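Side-chain contacts in PPR (Rhodospirillum centenum, PDB 1MZU), which serves, through this N-terminal photoactive yellow protein domain, as a photoreceptor that probably acts as a sensor histidine kinase in two-component signalling: residues H45-T50 / R57-V62; G82-G87 / D121-F126. All coordinates share one frame; numbering follows the deposited sequence.

Contact 1 (H45-T50 / R57-V62); sequences HRYNRT and RIPERV. With HC4 (4'-hydroxycinnamic acid), chain D.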
loop_
_atom_site.group_PDB
_atom_site.type_symbol
_atom_site.label_atom_id
_atom_site.label_comp_id
_atom_site.label_asym_id
_atom_site.label_seq_id
_atom_site.Cartn_x
_atom_site.Cartn_y
_atom_site.Cartn_z
ATOM N N HIS A 45 0.526 6.851 6.220
ATOM C CA HIS A 45 -0.226 7.381 7.347
ATOM C C HIS A 45 -0.787 6.251 8.209
ATOM O O HIS A 45 -0.756 6.343 9.436
ATOM C CB HIS A 45 -1.298 8.382 6.883
ATOM C CG HIS A 45 -0.730 9.676 6.376
ATOM N ND1 HIS A 45 -0.552 10.781 7.180
ATOM C CD2 HIS A 45 -0.259 10.024 5.157
ATOM C CE1 HIS A 45 0.009 11.750 6.481
ATOM N NE2 HIS A 45 0.197 11.317 5.248
ATOM N N ARG A 46 -1.250 5.165 7.576
ATOM C CA ARG A 46 -1.761 3.996 8.300
ATOM C C ARG A 46 -1.135 2.740 7.724
ATOM O O ARG A 46 -0.974 2.625 6.506
ATOM C CB ARG A 46 -3.292 3.866 8.231
ATOM C CG ARG A 46 -4.126 5.035 8.747
ATOM C CD ARG A 46 -3.918 5.354 10.217
ATOM N NE ARG A 46 -4.561 6.631 10.517
ATOM C CZ ARG A 46 -3.932 7.797 10.654
ATOM N NH1 ARG A 46 -2.613 7.876 10.544
ATOM N NH2 ARG A 46 -4.641 8.907 10.815
ATOM N N TYR A 47 -0.848 1.776 8.599
ATOM C CA TYR A 47 -0.212 0.514 8.210
ATOM C C TYR A 47 -0.699 -0.569 9.184
ATOM O O TYR A 47 -0.288 -0.565 10.354
ATOM C CB TYR A 47 1.323 0.692 8.319
ATOM C CG TYR A 47 2.171 -0.358 7.639
ATOM C CD1 TYR A 47 2.520 -0.230 6.281
ATOM C CD2 TYR A 47 2.638 -1.487 8.344
ATOM C CE1 TYR A 47 3.325 -1.219 5.633
ATOM C CE2 TYR A 47 3.431 -2.471 7.720
ATOM C CZ TYR A 47 3.768 -2.336 6.369
ATOM O OH TYR A 47 4.494 -3.337 5.773
ATOM N N ASN A 48 -1.532 -1.503 8.709
ATOM C CA ASN A 48 -2.060 -2.570 9.574
ATOM C C ASN A 48 -1.132 -3.757 9.887
ATOM O O ASN A 48 -0.077 -3.898 9.273
ATOM C CB ASN A 48 -3.475 -3.035 9.133
ATOM C CG ASN A 48 -3.477 -3.990 7.940
ATOM O OD1 ASN A 48 -2.554 -4.011 7.130
ATOM N ND2 ASN A 48 -4.541 -4.779 7.827
ATOM N N ARG A 49 -1.558 -4.593 10.841
ATOM C CA ARG A 49 -0.821 -5.775 11.307
ATOM C C ARG A 49 -0.772 -6.953 10.336
ATOM O O ARG A 49 0.199 -7.722 10.345
ATOM C CB ARG A 49 -1.371 -6.236 12.653
ATOM N N THR A 50 -1.820 -7.105 9.522
ATOM C CA THR A 50 -1.901 -8.181 8.521
ATOM C C THR A 50 -0.805 -7.972 7.476
ATOM O O THR A 50 -0.170 -8.934 7.043
ATOM C CB THR A 50 -3.263 -8.187 7.795
ATOM O OG1 THR A 50 -4.318 -8.076 8.756
ATOM C CG2 THR A 50 -3.453 -9.481 7.000
ATOM N N ARG A 57 7.687 -5.889 8.477
ATOM C CA ARG A 57 7.900 -4.499 8.886
ATOM C C ARG A 57 7.046 -4.097 10.070
ATOM O O ARG A 57 5.869 -4.428 10.129
ATOM C CB ARG A 57 7.619 -3.520 7.735
ATOM C CG ARG A 57 8.776 -3.255 6.783
ATOM C CD ARG A 57 8.968 -4.388 5.792
ATOM N NE ARG A 57 9.987 -4.087 4.793
ATOM C CZ ARG A 57 10.522 -4.984 3.966
ATOM N NH1 ARG A 57 10.136 -6.254 4.012
ATOM N NH2 ARG A 57 11.454 -4.612 3.096
ATOM N N ILE A 58 7.655 -3.353 10.991
ATOM C CA ILE A 58 6.993 -2.848 12.194
ATOM C C ILE A 58 6.300 -1.540 11.766
ATOM O O ILE A 58 6.938 -0.691 11.140
ATOM C CB ILE A 58 8.035 -2.627 13.362
ATOM C CG1 ILE A 58 8.509 -3.975 13.924
ATOM C CG2 ILE A 58 7.431 -1.815 14.521
ATOM C CD1 ILE A 58 9.574 -4.713 13.107
ATOM N N PRO A 59 4.986 -1.378 12.065
ATOM C CA PRO A 59 4.224 -0.171 11.701
ATOM C C PRO A 59 4.759 1.182 12.162
ATOM O O PRO A 59 4.616 2.157 11.448
ATOM C CB PRO A 59 2.850 -0.446 12.313
ATOM C CG PRO A 59 2.726 -1.905 12.179
ATOM C CD PRO A 59 4.073 -2.388 12.640
ATOM N N GLU A 60 5.410 1.226 13.322
ATOM C CA GLU A 60 5.913 2.487 13.873
ATOM C C GLU A 60 7.119 3.170 13.221
ATOM O O GLU A 60 7.237 4.394 13.265
ATOM C CB GLU A 60 6.066 2.381 15.393
ATOM C CG GLU A 60 4.727 2.306 16.136
ATOM C CD GLU A 60 4.057 0.927 16.076
ATOM O OE1 GLU A 60 2.925 0.836 15.548
ATOM O OE2 GLU A 60 4.641 -0.052 16.593
ATOM N N ARG A 61 7.998 2.387 12.604
ATOM C CA ARG A 61 9.171 2.936 11.910
ATOM C C ARG A 61 8.852 3.202 10.433
ATOM O O ARG A 61 9.528 3.989 9.767
ATOM C CB ARG A 61 10.390 2.000 12.045
ATOM C CG ARG A 61 10.142 0.550 11.646
ATOM C CD ARG A 61 11.356 -0.326 11.967
ATOM N NE ARG A 61 11.113 -1.738 11.653
ATOM C CZ ARG A 61 11.279 -2.297 10.453
ATOM N NH1 ARG A 61 11.702 -1.578 9.420
ATOM N NH2 ARG A 61 10.997 -3.581 10.280
ATOM N N VAL A 62 7.771 2.581 9.965
ATOM C CA VAL A 62 7.292 2.685 8.586
ATOM C C VAL A 62 6.358 3.896 8.357
ATOM O O VAL A 62 6.381 4.488 7.280
ATOM C CB VAL A 62 6.672 1.307 8.156
ATOM C CG1 VAL A 62 5.887 1.397 6.888
ATOM C CG2 VAL A 62 7.790 0.309 7.942
HETATM C C1 HC4 D . 9.229 -4.179 -2.732
HETATM O O1 HC4 D . 10.291 -3.516 -2.486
HETATM C C2 HC4 D . 8.195 -4.456 -1.768
HETATM C C3 HC4 D . 8.332 -4.168 -0.478
HETATM C "C1'" HC4 D . 7.268 -4.140 0.484
HETATM C "C2'" HC4 D . 7.578 -3.790 1.875
HETATM C "C3'" HC4 D . 6.534 -3.668 2.819
HETATM C "C4'" HC4 D . 5.182 -3.820 2.395
HETATM C "C5'" HC4 D . 4.886 -4.154 1.049
HETATM C "C6'" HC4 D . 5.921 -4.285 0.124
HETATM O "O4'" HC4 D . 4.184 -3.705 3.244
#
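Apolar packing joins Tyr47 to Pro59 and Val62. With CG anti to the backbone N (chi1 -165°), the tyrosine ring is sent in between Pro59 at its edge and Val62 CG1 over one face, and OH reaches the chromophore. Val62 CG1 lies toward the rim, 4.0 Å from the ring centroid, a CH-pi contact. Pro59 CG stands 3.9 Å from Tyr47 CD2, and Pro59 CB makes a van der Waals contact with Tyr47 O at 3.7 Å.

Hydrogen bonds gather round the 4'-hydroxycinnamic acid. Tyr47 OH is bonded to HC4 O4' at 2.6 Å and also pairs with Ser55 OG, while Glu51 is a further partner of the chromophore. Ser55 O holds Arg57 NH1. A phenylalanine in place of Tyr47 would probably leave HC4 O4' and Ser55 OG each without a hydrogen-bond partner.

Arg57 adds packing: CB lies 3.7 Å from Tyr47 OH, and the chain then bends at chi2 (78°) so that the C2' edge of the chromophore ring abuts the face of the guanidinium.

Tyr47 closes the outer strand 44-47, and Asn48, at the N-cap position of helix 49-55, makes a weak bond to Glu51 N; the short helix 59-62 then returns against the tyrosine, helping to wall the chromophore pocket of this PAS domain.

Contact 2 (G82-G87 / D121-F126); sequences GRFMDG and DRYWIF
Phe84 of helix 78-89 and Tyr123 of strand 122-128 meet ring against ring, and this one pair carries the contact.

Along the segment 121-126, Tyr123 is the first residue to touch the helix, its CB directed at it. CG is anti to the carbonyl carbon (chi1 -54°), which turns the ring face to receive the edge of Phe84. The two planes stand at 87° with centroids 5.6 Å apart, an offset edge-to-face pair. The offset is plain in the atoms that touch: Phe84 CE1 sits 4.0 Å from Tyr123 CG and equally close to CB, while Phe84 CZ is 4.0 Å from Tyr123 CD1. The touching atoms of the phenylalanine therefore sit toward the CB-CG-CD1 side of the tyrosine rather than its centre. Phe84 spans the gap because its own CG is anti to the backbone N (chi1 176°); the CA atoms of the pair remain 9.2 Å apart.

Trp124 turns to the other face of the sheet, as alternation along a strand requires. Ile125 points back toward the helix, but its CD1 stays 5.3 Å from Phe84 CD1, so it borders the pair without close contact; its side chain touches Phe80, one turn earlier in the helix. Around the rings, Phe68 packs against Phe84, and Val38 and Met114 from the neighbouring strands extend the apolar layer, while Val88 touches Tyr123.

No hydrogen bond crosses between the segments. A helix laid by aromatic and aliphatic side chains on one face of a five-stranded antiparallel sheet, here over its central strand, belongs to the hydrophobic core of the PAS fold.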
loop_
_atom_site.group_PDB
_atom_site.type_symbol
_atom_site.label_atom_id
_atom_site.label_comp_id
_atom_site.label_asym_id
_atom_site.label_seq_id
_atom_site.Cartn_x
_atom_site.Cartn_y
_atom_site.Cartn_z
ATOM N N GLY A 82 3.455 4.020 -11.167
ATOM C CA GLY A 82 2.975 4.774 -12.321
ATOM C C GLY A 82 1.455 4.826 -12.281
ATOM O O GLY A 82 0.869 5.889 -12.473
ATOM N N ARG A 83 0.835 3.689 -11.945
ATOM C CA ARG A 83 -0.627 3.563 -11.814
ATOM C C ARG A 83 -1.140 4.450 -10.673
ATOM O O ARG A 83 -2.209 5.052 -10.777
ATOM C CB ARG A 83 -1.010 2.112 -11.544
ATOM C CG ARG A 83 -1.830 1.482 -12.640
ATOM C CD ARG A 83 -1.853 -0.004 -12.478
ATOM N NE ARG A 83 -2.679 -0.694 -13.457
ATOM C CZ ARG A 83 -2.427 -1.922 -13.905
ATOM N NH1 ARG A 83 -1.355 -2.592 -13.482
ATOM N NH2 ARG A 83 -3.291 -2.520 -14.710
ATOM N N PHE A 84 -0.341 4.550 -9.609
ATOM C CA PHE A 84 -0.664 5.403 -8.459
ATOM C C PHE A 84 -0.617 6.886 -8.853
ATOM O O PHE A 84 -1.559 7.624 -8.565
ATOM C CB PHE A 84 0.287 5.133 -7.266
ATOM C CG PHE A 84 0.065 6.059 -6.080
ATOM C CD1 PHE A 84 -1.020 5.850 -5.212
ATOM C CD2 PHE A 84 0.925 7.157 -5.842
ATOM C CE1 PHE A 84 -1.260 6.715 -4.125
ATOM C CE2 PHE A 84 0.698 8.038 -4.748
ATOM C CZ PHE A 84 -0.402 7.812 -3.892
ATOM N N MET A 85 0.475 7.297 -9.508
ATOM C CA MET A 85 0.693 8.683 -9.955
ATOM C C MET A 85 -0.404 9.178 -10.897
ATOM O O MET A 85 -0.856 10.317 -10.773
ATOM C CB MET A 85 2.071 8.835 -10.620
ATOM C CG MET A 85 2.461 10.291 -11.032
ATOM S SD MET A 85 1.834 10.838 -12.684
ATOM C CE MET A 85 2.217 12.609 -12.688
ATOM N N ASP A 86 -0.828 8.308 -11.816
ATOM C CA ASP A 86 -1.886 8.605 -12.780
ATOM C C ASP A 86 -3.243 8.733 -12.115
ATOM O O ASP A 86 -4.050 9.562 -12.518
ATOM C CB ASP A 86 -1.952 7.533 -13.875
ATOM C CG ASP A 86 -0.836 7.665 -14.879
ATOM O OD1 ASP A 86 -0.424 8.804 -15.172
ATOM O OD2 ASP A 86 -0.373 6.628 -15.382
ATOM N N GLY A 87 -3.460 7.932 -11.070
ATOM C CA GLY A 87 -4.704 7.957 -10.315
ATOM C C GLY A 87 -4.885 9.233 -9.506
ATOM O O GLY A 87 -5.986 9.781 -9.465
ATOM N N ASP A 121 -6.878 13.753 -0.133
ATOM C CA ASP A 121 -5.422 13.543 -0.234
ATOM C C ASP A 121 -4.979 12.176 0.320
ATOM O O ASP A 121 -3.803 11.862 0.309
ATOM C CB ASP A 121 -4.634 14.709 0.434
ATOM C CG ASP A 121 -3.104 14.601 0.264
ATOM O OD1 ASP A 121 -2.373 14.820 1.256
ATOM O OD2 ASP A 121 -2.632 14.291 -0.855
ATOM N N ARG A 122 -5.924 11.355 0.775
ATOM C CA ARG A 122 -5.600 10.031 1.316
ATOM C C ARG A 122 -6.019 8.915 0.366
ATOM O O ARG A 122 -7.048 9.020 -0.297
ATOM C CB ARG A 122 -6.196 9.834 2.720
ATOM C CG ARG A 122 -5.664 10.808 3.779
ATOM C CD ARG A 122 -4.127 10.836 3.853
ATOM N NE ARG A 122 -3.612 12.126 4.319
ATOM C CZ ARG A 122 -3.531 12.493 5.596
ATOM N NH1 ARG A 122 -3.934 11.673 6.563
ATOM N NH2 ARG A 122 -3.035 13.679 5.913
ATOM N N TYR A 123 -5.174 7.888 0.243
ATOM C CA TYR A 123 -5.416 6.762 -0.663
ATOM C C TYR A 123 -5.112 5.425 -0.001
ATOM O O TYR A 123 -4.225 5.327 0.846
ATOM C CB TYR A 123 -4.550 6.898 -1.930
ATOM C CG TYR A 123 -4.700 8.215 -2.656
ATOM C CD1 TYR A 123 -3.841 9.304 -2.365
ATOM C CD2 TYR A 123 -5.752 8.420 -3.575
ATOM C CE1 TYR A 123 -4.037 10.579 -2.967
ATOM C CE2 TYR A 123 -5.955 9.698 -4.189
ATOM C CZ TYR A 123 -5.096 10.765 -3.874
ATOM O OH TYR A 123 -5.293 12.007 -4.439
ATOM N N TRP A 124 -5.805 4.389 -0.458
ATOM C CA TRP A 124 -5.661 3.042 0.072
ATOM C C TRP A 124 -5.052 2.047 -0.889
ATOM O O TRP A 124 -5.302 2.090 -2.097
ATOM C CB TRP A 124 -7.016 2.488 0.498
ATOM C CG TRP A 124 -7.559 3.068 1.743
ATOM C CD1 TRP A 124 -8.556 3.979 1.843
ATOM C CD2 TRP A 124 -7.127 2.790 3.075
ATOM N NE1 TRP A 124 -8.777 4.309 3.159
ATOM C CE2 TRP A 124 -7.915 3.589 3.943
ATOM C CE3 TRP A 124 -6.150 1.938 3.629
ATOM C CZ2 TRP A 124 -7.752 3.569 5.347
ATOM C CZ3 TRP A 124 -5.981 1.913 5.026
ATOM C CH2 TRP A 124 -6.785 2.727 5.868
ATOM N N ILE A 125 -4.263 1.144 -0.319
ATOM C CA ILE A 125 -3.603 0.075 -1.054
ATOM C C ILE A 125 -3.936 -1.208 -0.269
ATOM O O ILE A 125 -3.536 -1.345 0.898
ATOM C CB ILE A 125 -2.045 0.269 -1.123
ATOM C CG1 ILE A 125 -1.687 1.647 -1.700
ATOM C CG2 ILE A 125 -1.414 -0.864 -1.960
ATOM C CD1 ILE A 125 -0.238 2.112 -1.496
ATOM N N PHE A 126 -4.704 -2.106 -0.891
ATOM C CA PHE A 126 -5.090 -3.379 -0.280
ATOM C C PHE A 126 -4.277 -4.500 -0.879
ATOM O O PHE A 126 -4.081 -4.562 -2.095
ATOM C CB PHE A 126 -6.589 -3.649 -0.435
ATOM C CG PHE A 126 -7.455 -2.613 0.217
ATOM C CD1 PHE A 126 -7.409 -2.427 1.609
ATOM C CD2 PHE A 126 -8.289 -1.787 -0.556
ATOM C CE1 PHE A 126 -8.180 -1.427 2.239
ATOM C CE2 PHE A 126 -9.074 -0.776 0.055
ATOM C CZ PHE A 126 -9.016 -0.594 1.466
#

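Both contacts pack helical segments against the same antiparallel sheet, but at different places. Contact 1 involves the outermost strand 44-47 and is only partly buried, whereas contact 2 lies on the central strand 122-128 and is buried. Their centres are about 18 Å apart, on opposite sides of the chain's centre. The chemistry follows: contact 1 combines apolar packing with polar groups turned to the chromophore, while contact 2 is wholly apolar between its segments, the side chain of Phe84 lying about 13 Å from the bound chromophore. The two meet where His45 ND1 packs 3.6 Å from Arg122 NH1, residues that take no part in either interface.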